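Local structure of DNA polymerase III subunit beta (Caulobacter crescentus, 5WCE) at residues Ile268-Asn273 / Gln348-Phe353; Pro300-Leu305 / Val316-Val321; Gly342-Pro347 / Thr360-Pro365. The protein probably forms, as a head-to-tail dimer, a ring around DNA that tethers DNA polymerases and other proteins to the template and makes replication processive. All coordinates share one frame; numbering follows the deposited sequence.

Contact 1 (Ile268-Asn273 / Gln348-Phe353); sequences ILTLDN and QAEFRF
Leu269 and Phe351 form a hydrogen-bonded antiparallel pair, Leu269 N giving to Phe351 O at 2.9 Å and Phe351 N to Leu269 O at 2.8 Å; Leu271 and Ala349 do the same two residues further on, past the non-hydrogen-bonded pair Thr270-Glu350. On the face carrying Leu269, Leu271, Ala349 and Phe351 the side chains are buried. Leu271 has its CG wedged between backbone N and carbonyl carbon (chi1 57°), which brings CD2 to 3.9 Å from CE1 of Phe351 and CD1 against CB of Ala349. Leu269 CD1 instead reaches CE1 of Phe353, also at 3.9 Å. Strand 267-272 is the last strand within this chain of an eight-stranded antiparallel sheet, and 348-353 is its inner neighbour, in the C-terminal clamp domain. The other face, with Thr270, Glu350 and Arg352, is largely polar apart from Ile268. Arg352 grips a single oxygen of Glu350 side-on, NE lying 2.6 Å from OE2 and NH2 2.7 Å, with that oxygen close to the guanidinium plane; Ile268 CG2 rests 3.7 Å from the same OE2. A water bridges the second oxygen, OE1, to Thr270 OG1. Thr270 CG2 lies against the amide of Gln348, whose chain, bent at chi2, crosses it at about a right angle. Further out, Asn273 opens helix 273-284, its CB and OD1 against Ala349 CB and its ND2 held by Cys341 O. Asp272 N-caps that helix, OD1 accepting from Leu275 N.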
loop_
_atom_site.group_PDB
_atom_site.type_symbol
_atom_site.label_atom_id
_atom_site.label_comp_id
_atom_site.label_asym_id
_atom_site.label_seq_id
_atom_site.Cartn_x
_atom_site.Cartn_y
_atom_site.Cartn_z
ATOM N N ILE A 268 -35.340 18.687 10.369
ATOM C CA ILE A 268 -34.753 17.462 10.866
ATOM C C ILE A 268 -35.131 16.355 9.933
ATOM O O ILE A 268 -36.284 16.223 9.592
ATOM C CB ILE A 268 -35.194 17.177 12.304
ATOM C CG1 ILE A 268 -34.762 18.379 13.184
ATOM C CG2 ILE A 268 -34.598 15.850 12.779
ATOM C CD1 ILE A 268 -35.150 18.311 14.627
ATOM N N LEU A 269 -34.134 15.545 9.570
ATOM C CA LEU A 269 -34.296 14.469 8.635
ATOM C C LEU A 269 -33.557 13.229 9.174
ATOM O O LEU A 269 -32.440 13.347 9.629
ATOM C CB LEU A 269 -33.660 15.000 7.339
ATOM C CG LEU A 269 -33.502 14.214 6.084
ATOM C CD1 LEU A 269 -33.350 15.227 4.948
ATOM C CD2 LEU A 269 -32.355 13.187 6.187
ATOM N N THR A 270 -34.167 12.073 9.079
ATOM C CA THR A 270 -33.535 10.811 9.450
ATOM C C THR A 270 -33.470 9.890 8.242
ATOM O O THR A 270 -34.390 9.843 7.381
ATOM C CB THR A 270 -34.279 10.113 10.608
ATOM O OG1 THR A 270 -34.373 11.001 11.731
ATOM C CG2 THR A 270 -33.488 8.922 11.098
ATOM N N LEU A 271 -32.373 9.150 8.152
ATOM C CA LEU A 271 -32.192 8.274 7.023
ATOM C C LEU A 271 -31.431 6.990 7.399
ATOM O O LEU A 271 -30.776 6.890 8.476
ATOM C CB LEU A 271 -31.542 9.047 5.885
ATOM C CG LEU A 271 -30.181 9.753 6.107
ATOM C CD1 LEU A 271 -29.026 8.743 6.308
ATOM C CD2 LEU A 271 -29.840 10.671 4.951
ATOM N N ASP A 272 -31.516 6.035 6.486
ATOM C CA ASP A 272 -30.737 4.799 6.534
ATOM C C ASP A 272 -29.305 5.125 6.121
ATOM O O ASP A 272 -29.016 5.373 4.943
ATOM C CB ASP A 272 -31.375 3.750 5.605
ATOM C CG ASP A 272 -30.652 2.445 5.595
ATOM O OD1 ASP A 272 -29.448 2.353 5.687
ATOM O OD2 ASP A 272 -31.320 1.443 5.373
ATOM N N ASN A 273 -28.402 5.116 7.102
ATOM C CA ASN A 273 -27.045 5.610 6.928
ATOM C C ASN A 273 -26.261 4.788 5.938
ATOM O O ASN A 273 -25.513 5.339 5.119
ATOM C CB ASN A 273 -26.317 5.627 8.261
ATOM C CG ASN A 273 -24.927 6.212 8.174
ATOM O OD1 ASN A 273 -24.784 7.416 7.938
ATOM N ND2 ASN A 273 -23.880 5.375 8.408
ATOM N N GLN A 348 -29.304 4.236 11.576
ATOM C CA GLN A 348 -29.758 5.567 11.175
ATOM C C GLN A 348 -28.778 6.695 11.436
ATOM O O GLN A 348 -27.967 6.645 12.344
ATOM C CB GLN A 348 -31.069 5.943 11.848
ATOM C CG GLN A 348 -32.119 4.862 11.802
ATOM C CD GLN A 348 -33.516 5.412 11.641
ATOM O OE1 GLN A 348 -34.175 5.825 12.635
ATOM N NE2 GLN A 348 -34.002 5.399 10.380
ATOM N N ALA A 349 -28.889 7.741 10.625
ATOM C CA ALA A 349 -28.232 8.985 10.913
ATOM C C ALA A 349 -29.321 10.047 10.888
ATOM O O ALA A 349 -30.284 9.951 10.130
ATOM C CB ALA A 349 -27.138 9.296 9.919
ATOM N N GLU A 350 -29.160 11.023 11.747
ATOM C CA GLU A 350 -30.057 12.175 11.822
ATOM C C GLU A 350 -29.305 13.418 11.443
ATOM O O GLU A 350 -28.240 13.756 12.054
ATOM C CB GLU A 350 -30.662 12.334 13.227
ATOM C CG GLU A 350 -31.573 13.533 13.405
ATOM C CD GLU A 350 -32.117 13.650 14.832
ATOM O OE1 GLU A 350 -32.433 12.636 15.419
ATOM O OE2 GLU A 350 -32.172 14.763 15.405
ATOM N N PHE A 351 -29.883 14.154 10.490
ATOM C CA PHE A 351 -29.338 15.415 10.023
ATOM C C PHE A 351 -30.268 16.540 10.440
ATOM O O PHE A 351 -31.520 16.413 10.321
ATOM C CB PHE A 351 -29.254 15.434 8.494
ATOM C CG PHE A 351 -28.190 14.574 7.933
ATOM C CD1 PHE A 351 -28.311 13.155 7.982
ATOM C CD2 PHE A 351 -27.091 15.127 7.309
ATOM C CE1 PHE A 351 -27.329 12.355 7.410
ATOM C CE2 PHE A 351 -26.117 14.315 6.761
ATOM C CZ PHE A 351 -26.221 12.938 6.860
ATOM N N ARG A 352 -29.679 17.633 10.904
ATOM C CA ARG A 352 -30.425 18.860 11.243
ATOM C C ARG A 352 -29.924 20.043 10.426
ATOM O O ARG A 352 -28.778 20.483 10.572
ATOM C CB ARG A 352 -30.357 19.162 12.732
ATOM C CG ARG A 352 -30.737 17.945 13.558
ATOM C CD ARG A 352 -30.936 18.308 15.026
ATOM N NE ARG A 352 -31.186 17.100 15.796
ATOM C CZ ARG A 352 -31.099 17.013 17.121
ATOM N NH1 ARG A 352 -30.773 18.070 17.863
ATOM N NH2 ARG A 352 -31.351 15.863 17.738
ATOM N N PHE A 353 -30.797 20.576 9.584
ATOM C CA PHE A 353 -30.465 21.654 8.675
ATOM C C PHE A 353 -31.179 22.938 9.080
ATOM O O PHE A 353 -32.233 22.897 9.736
ATOM C CB PHE A 353 -30.956 21.323 7.245
ATOM C CG PHE A 353 -30.441 20.042 6.649
ATOM C CD1 PHE A 353 -31.107 18.848 6.824
ATOM C CD2 PHE A 353 -29.301 20.045 5.850
ATOM C CE1 PHE A 353 -30.647 17.670 6.239
ATOM C CE2 PHE A 353 -28.852 18.847 5.260
ATOM C CZ PHE A 353 -29.517 17.676 5.447
HETATM O O HOH W 1 -33.794 10.678 14.468
#

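Contact 2 (Pro300-Leu305 / Val316-Val321); sequences PGRITL and VEEVEV
Val316 meets Thr304 methyl to methyl, CG1 lying 3.7 Å from Thr304 CG2. Its neighbour Glu317 makes a hydrogen-bonded antiparallel pair with Leu305, whose N reaches Glu317 O at 2.7 Å. The Glu317 side chain leaves the hairpin for helix 273-284, where OE1 forms a salt bridge with Arg282. On the opposite face of the sheet, Glu318 stretches out beside Thr304, and a water links its OE2 to Thr304 OG1. Its other oxygen, OE1, sits over the centre of the Arg302 guanidinium, 3.5 Å above the plane. The two flat groups are stacked only 21° from parallel, leaving a long contact of charges to which no N-H points. Val319 pairs with Ile303 through two backbone hydrogen bonds, and its CG2 faces Leu305 CD1 at 4.2 Å on the side turned to the helix. Glu320 returns to the charged face. Its chain bends at chi2 (-56°) and brings OE2 near the guanidinium edge, but the bonds from Arg302 NE and NH2 are weak and the position of that oxygen is less certain. Val321 N then bonds to Gly301 O at 3.0 Å, approaching from well above the carbonyl plane, while Val321 CG1 packs 3.9 Å from Ile303 CG1. Arg111 of the second subunit forms a salt bridge with Glu318 OE1 and, less surely, one with Glu320 OE2, so the two carboxylates appear to share Arg302 and an arginine from across the interface. Val316 and Glu317 also pair in an antiparallel ladder with a strand of that subunit. This beta hairpin thus forms the dimer edge of the C-terminal domain, where the sheet runs on from one subunit into the next, the hallmark of the head-to-tail closure of a beta-clamp ring.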
loop_
_atom_site.group_PDB
_atom_site.type_symbol
_atom_site.label_atom_id
_atom_site.label_comp_id
_atom_site.label_asym_id
_atom_site.label_seq_id
_atom_site.Cartn_x
_atom_site.Cartn_y
_atom_site.Cartn_z
ATOM N N PRO A 300 -39.945 16.463 0.935
ATOM C CA PRO A 300 -40.601 15.431 1.715
ATOM C C PRO A 300 -40.390 14.050 1.145
ATOM O O PRO A 300 -40.523 13.823 -0.075
ATOM C CB PRO A 300 -42.086 15.846 1.674
ATOM C CG PRO A 300 -42.004 17.351 1.662
ATOM C CD PRO A 300 -40.775 17.685 0.823
ATOM N N GLY A 301 -40.005 13.117 1.998
ATOM C CA GLY A 301 -39.745 11.747 1.576
ATOM C C GLY A 301 -38.445 11.381 0.863
ATOM O O GLY A 301 -38.204 10.192 0.650
ATOM N N ARG A 302 -37.613 12.350 0.464
ATOM C CA ARG A 302 -36.565 12.027 -0.515
ATOM C C ARG A 302 -35.415 13.005 -0.545
ATOM O O ARG A 302 -35.578 14.225 -0.404
ATOM C CB ARG A 302 -37.249 11.914 -1.910
ATOM C CG ARG A 302 -36.353 11.829 -3.096
ATOM C CD ARG A 302 -37.124 11.694 -4.409
ATOM N NE ARG A 302 -37.941 10.496 -4.443
ATOM C CZ ARG A 302 -38.806 10.211 -5.410
ATOM N NH1 ARG A 302 -38.954 11.028 -6.445
ATOM N NH2 ARG A 302 -39.506 9.074 -5.349
ATOM N N ILE A 303 -34.228 12.456 -0.774
ATOM C CA ILE A 303 -33.077 13.247 -1.181
ATOM C C ILE A 303 -32.682 12.771 -2.549
ATOM O O ILE A 303 -32.464 11.559 -2.745
ATOM C CB ILE A 303 -31.894 13.102 -0.223
ATOM C CG1 ILE A 303 -32.276 13.587 1.152
ATOM C CG2 ILE A 303 -30.689 13.903 -0.756
ATOM C CD1 ILE A 303 -31.185 13.483 2.168
ATOM N N THR A 304 -32.582 13.699 -3.492
ATOM C CA THR A 304 -32.011 13.380 -4.808
ATOM C C THR A 304 -30.553 13.871 -4.785
ATOM O O THR A 304 -30.310 15.056 -4.556
ATOM C CB THR A 304 -32.852 14.045 -5.910
ATOM O OG1 THR A 304 -34.142 13.452 -5.855
ATOM C CG2 THR A 304 -32.292 13.780 -7.303
ATOM N N LEU A 305 -29.620 12.966 -4.972
ATOM C CA LEU A 305 -28.210 13.277 -4.990
ATOM C C LEU A 305 -27.736 13.508 -6.402
ATOM O O LEU A 305 -27.993 12.670 -7.277
ATOM C CB LEU A 305 -27.393 12.118 -4.370
ATOM C CG LEU A 305 -27.687 11.786 -2.912
ATOM C CD1 LEU A 305 -27.066 10.403 -2.601
ATOM C CD2 LEU A 305 -27.161 12.911 -2.018
ATOM N N VAL A 316 -26.825 10.825 -10.860
ATOM C CA VAL A 316 -27.958 11.078 -9.976
ATOM C C VAL A 316 -28.454 9.817 -9.286
ATOM O O VAL A 316 -28.610 8.769 -9.953
ATOM C CB VAL A 316 -29.105 11.660 -10.781
ATOM C CG1 VAL A 316 -30.289 12.062 -9.927
ATOM C CG2 VAL A 316 -28.594 12.865 -11.526
ATOM N N GLU A 317 -28.803 9.940 -8.001
ATOM C CA GLU A 317 -29.502 8.867 -7.282
ATOM C C GLU A 317 -30.517 9.396 -6.301
ATOM O O GLU A 317 -30.213 10.353 -5.561
ATOM C CB GLU A 317 -28.508 7.909 -6.585
ATOM C CG GLU A 317 -29.167 6.773 -5.837
ATOM C CD GLU A 317 -28.254 5.612 -5.568
ATOM O OE1 GLU A 317 -27.112 5.583 -6.081
ATOM O OE2 GLU A 317 -28.687 4.678 -4.847
ATOM N N GLU A 318 -31.720 8.792 -6.299
ATOM C CA GLU A 318 -32.755 9.138 -5.295
ATOM C C GLU A 318 -32.676 8.175 -4.124
ATOM O O GLU A 318 -32.491 6.966 -4.296
ATOM C CB GLU A 318 -34.142 9.088 -5.880
ATOM C CG GLU A 318 -34.288 9.929 -7.129
ATOM C CD GLU A 318 -35.628 9.763 -7.831
ATOM O OE1 GLU A 318 -36.356 8.784 -7.547
ATOM O OE2 GLU A 318 -35.931 10.626 -8.684
ATOM N N VAL A 319 -32.766 8.737 -2.927
ATOM C CA VAL A 319 -32.772 7.966 -1.669
ATOM C C VAL A 319 -33.999 8.396 -0.865
ATOM O O VAL A 319 -34.223 9.591 -0.649
ATOM C CB VAL A 319 -31.508 8.215 -0.835
ATOM C CG1 VAL A 319 -31.594 7.389 0.455
ATOM C CG2 VAL A 319 -30.255 7.837 -1.633
ATOM N N GLU A 320 -34.811 7.423 -0.473
ATOM C CA GLU A 320 -35.969 7.690 0.399
ATOM C C GLU A 320 -35.468 8.062 1.819
ATOM O O GLU A 320 -34.534 7.465 2.331
ATOM C CB GLU A 320 -36.947 6.484 0.423
ATOM C CG GLU A 320 -37.330 6.035 -1.008
ATOM C CD GLU A 320 -37.928 7.201 -1.813
ATOM O OE1 GLU A 320 -38.782 7.924 -1.221
ATOM O OE2 GLU A 320 -37.536 7.449 -3.006
ATOM N N VAL A 321 -36.030 9.101 2.387
ATOM C CA VAL A 321 -35.639 9.551 3.732
ATOM C C VAL A 321 -36.911 9.943 4.475
ATOM O O VAL A 321 -37.964 10.092 3.869
ATOM C CB VAL A 321 -34.626 10.713 3.755
ATOM C CG1 VAL A 321 -33.367 10.361 2.963
ATOM C CG2 VAL A 321 -35.279 12.013 3.255
HETATM O O HOH W 2 -35.527 13.153 -8.107
#

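Contact 3 (Gly342-Pro347 / Thr360-Pro365); sequences GQIAGP and TLVVDP
Asp364 reaches from its strand to the backbone of Ala345, where OD2 accepts a hydrogen bond from Ala345 N at 2.8 Å with an N-H...O angle of 162°. The donor comes in on the syn side of the carboxylate, 32° out of its plane. A chi1 of -176° swings the carboxylate away from the backbone N and toward the loop, and Ala345 CB sits 3.5 Å from OD2. The tight part continues with Ile344, whose side chain slides past that of Asp364 in the opposite direction until CD1 lies 3.9 Å from Asp364 CB. Segment 342-347 runs from the end of helix 334-343 to the start of strand 348-353, and 360-364 is the next strand of the sheet; the carboxylate therefore ties the loop that enters the sheet to the C-terminal part of the neighbouring strand. Away from this grip the contact thins out. Ile344 CD1 only grazes Val362 CG1 at 4.4 Å. On the helix side, beside the exposed Ala345, a single water donates to Gln343 O and to Asp364 OD2, giving that oxygen a second donor. The other oxygen, OD1, turns to the backbone just after its own strand and accepts from Val366 N.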
loop_
_atom_site.group_PDB
_atom_site.type_symbol
_atom_site.label_atom_id
_atom_site.label_comp_id
_atom_site.label_asym_id
_atom_site.label_seq_id
_atom_site.Cartn_x
_atom_site.Cartn_y
_atom_site.Cartn_z
ATOM N N GLY A 342 -19.330 7.350 7.941
ATOM C CA GLY A 342 -18.365 6.341 8.461
ATOM C C GLY A 342 -18.231 6.270 9.970
ATOM O O GLY A 342 -17.753 5.285 10.480
ATOM N N GLN A 343 -18.632 7.314 10.692
ATOM C CA GLN A 343 -18.583 7.346 12.156
ATOM C C GLN A 343 -19.855 6.908 12.814
ATOM O O GLN A 343 -19.834 6.558 13.969
ATOM C CB GLN A 343 -18.226 8.754 12.653
ATOM C CG GLN A 343 -16.835 9.187 12.249
ATOM C CD GLN A 343 -15.770 8.283 12.842
ATOM O OE1 GLN A 343 -15.934 7.741 13.945
ATOM N NE2 GLN A 343 -14.724 8.043 12.076
ATOM N N ILE A 344 -20.946 6.886 12.080
ATOM C CA ILE A 344 -22.240 6.602 12.655
ATOM C C ILE A 344 -22.260 5.116 13.036
ATOM O O ILE A 344 -21.905 4.260 12.221
ATOM C CB ILE A 344 -23.343 6.945 11.623
ATOM C CG1 ILE A 344 -23.370 8.470 11.371
ATOM C CG2 ILE A 344 -24.692 6.413 12.029
ATOM C CD1 ILE A 344 -23.628 9.366 12.552
ATOM N N ALA A 345 -22.674 4.822 14.273
ATOM C CA ALA A 345 -22.482 3.481 14.868
ATOM C C ALA A 345 -23.656 2.528 14.627
ATOM O O ALA A 345 -23.529 1.340 14.899
ATOM C CB ALA A 345 -22.223 3.626 16.373
ATOM N N GLY A 346 -24.827 3.048 14.229
ATOM C CA GLY A 346 -26.009 2.216 14.029
ATOM C C GLY A 346 -26.626 2.401 12.663
ATOM O O GLY A 346 -26.047 3.055 11.829
ATOM N N PRO A 347 -27.863 1.930 12.479
ATOM C CA PRO A 347 -28.408 1.981 11.124
ATOM C C PRO A 347 -28.893 3.363 10.666
ATOM O O PRO A 347 -28.925 3.588 9.471
ATOM C CB PRO A 347 -29.559 0.974 11.157
ATOM C CG PRO A 347 -29.954 0.903 12.591
ATOM C CD PRO A 347 -28.659 1.063 13.358
ATOM N N THR A 360 -24.565 22.357 9.155
ATOM C CA THR A 360 -25.470 21.286 9.316
ATOM C C THR A 360 -24.948 20.381 10.423
ATOM O O THR A 360 -23.803 20.075 10.444
ATOM C CB THR A 360 -25.587 20.511 7.978
ATOM O OG1 THR A 360 -26.169 21.373 6.987
ATOM C CG2 THR A 360 -26.443 19.331 8.089
ATOM N N LEU A 361 -25.836 19.939 11.308
ATOM C CA LEU A 361 -25.497 19.046 12.429
ATOM C C LEU A 361 -25.870 17.645 12.015
ATOM O O LEU A 361 -26.944 17.419 11.415
ATOM C CB LEU A 361 -26.314 19.421 13.677
ATOM C CG LEU A 361 -26.013 18.701 14.965
ATOM C CD1 LEU A 361 -24.618 19.101 15.379
ATOM C CD2 LEU A 361 -26.965 19.075 16.099
ATOM N N VAL A 362 -25.000 16.691 12.311
ATOM C CA VAL A 362 -25.329 15.283 12.158
ATOM C C VAL A 362 -25.176 14.635 13.522
ATOM O O VAL A 362 -24.117 14.815 14.202
ATOM C CB VAL A 362 -24.408 14.589 11.148
ATOM C CG1 VAL A 362 -24.893 13.178 10.872
ATOM C CG2 VAL A 362 -24.347 15.403 9.855
ATOM N N VAL A 363 -26.212 13.941 13.950
ATOM C CA VAL A 363 -26.196 13.259 15.234
ATOM C C VAL A 363 -26.415 11.771 15.031
ATOM O O VAL A 363 -26.995 11.339 14.034
ATOM C CB VAL A 363 -27.155 13.831 16.283
ATOM C CG1 VAL A 363 -26.808 15.284 16.664
ATOM C CG2 VAL A 363 -28.561 13.732 15.887
ATOM N N ASP A 364 -25.918 10.999 15.988
ATOM C CA ASP A 364 -25.933 9.558 15.931
ATOM C C ASP A 364 -26.945 9.088 16.979
ATOM O O ASP A 364 -26.675 9.197 18.197
ATOM C CB ASP A 364 -24.568 8.969 16.270
ATOM C CG ASP A 364 -24.536 7.470 16.114
ATOM O OD1 ASP A 364 -25.633 6.825 16.170
ATOM O OD2 ASP A 364 -23.421 6.909 15.968
ATOM N N PRO A 365 -28.093 8.524 16.539
ATOM C CA PRO A 365 -29.102 8.102 17.542
ATOM C C PRO A 365 -28.644 7.036 18.559
ATOM O O PRO A 365 -29.289 6.914 19.604
ATOM C CB PRO A 365 -30.277 7.583 16.685
ATOM C CG PRO A 365 -30.095 8.251 15.342
ATOM C CD PRO A 365 -28.600 8.365 15.161
HETATM O O HOH W 3 -20.940 7.807 16.092
#

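Overall arrangement
Contacts 1 and 3 belong to one sheet: strands 348-353 and 360-364 are neighbours in it, joined by backbone bonds such as Glu350 O to Val363 N. Contact 2 lies in the other sheet of the C-terminal domain; Leu269 of contact 1 meets Ile303 of that sheet, and Leu269 and Leu271 meet Val321. Contacts 2 and 3 do not touch. In both strand pairs the apolar face is core and the charged face lies nearer the surface, but the charges of contact 1 stay within a single strand, whereas those of contact 2 reach the second subunit. Contact 3, much smaller, relies on a buried aspartate holding a loop amide.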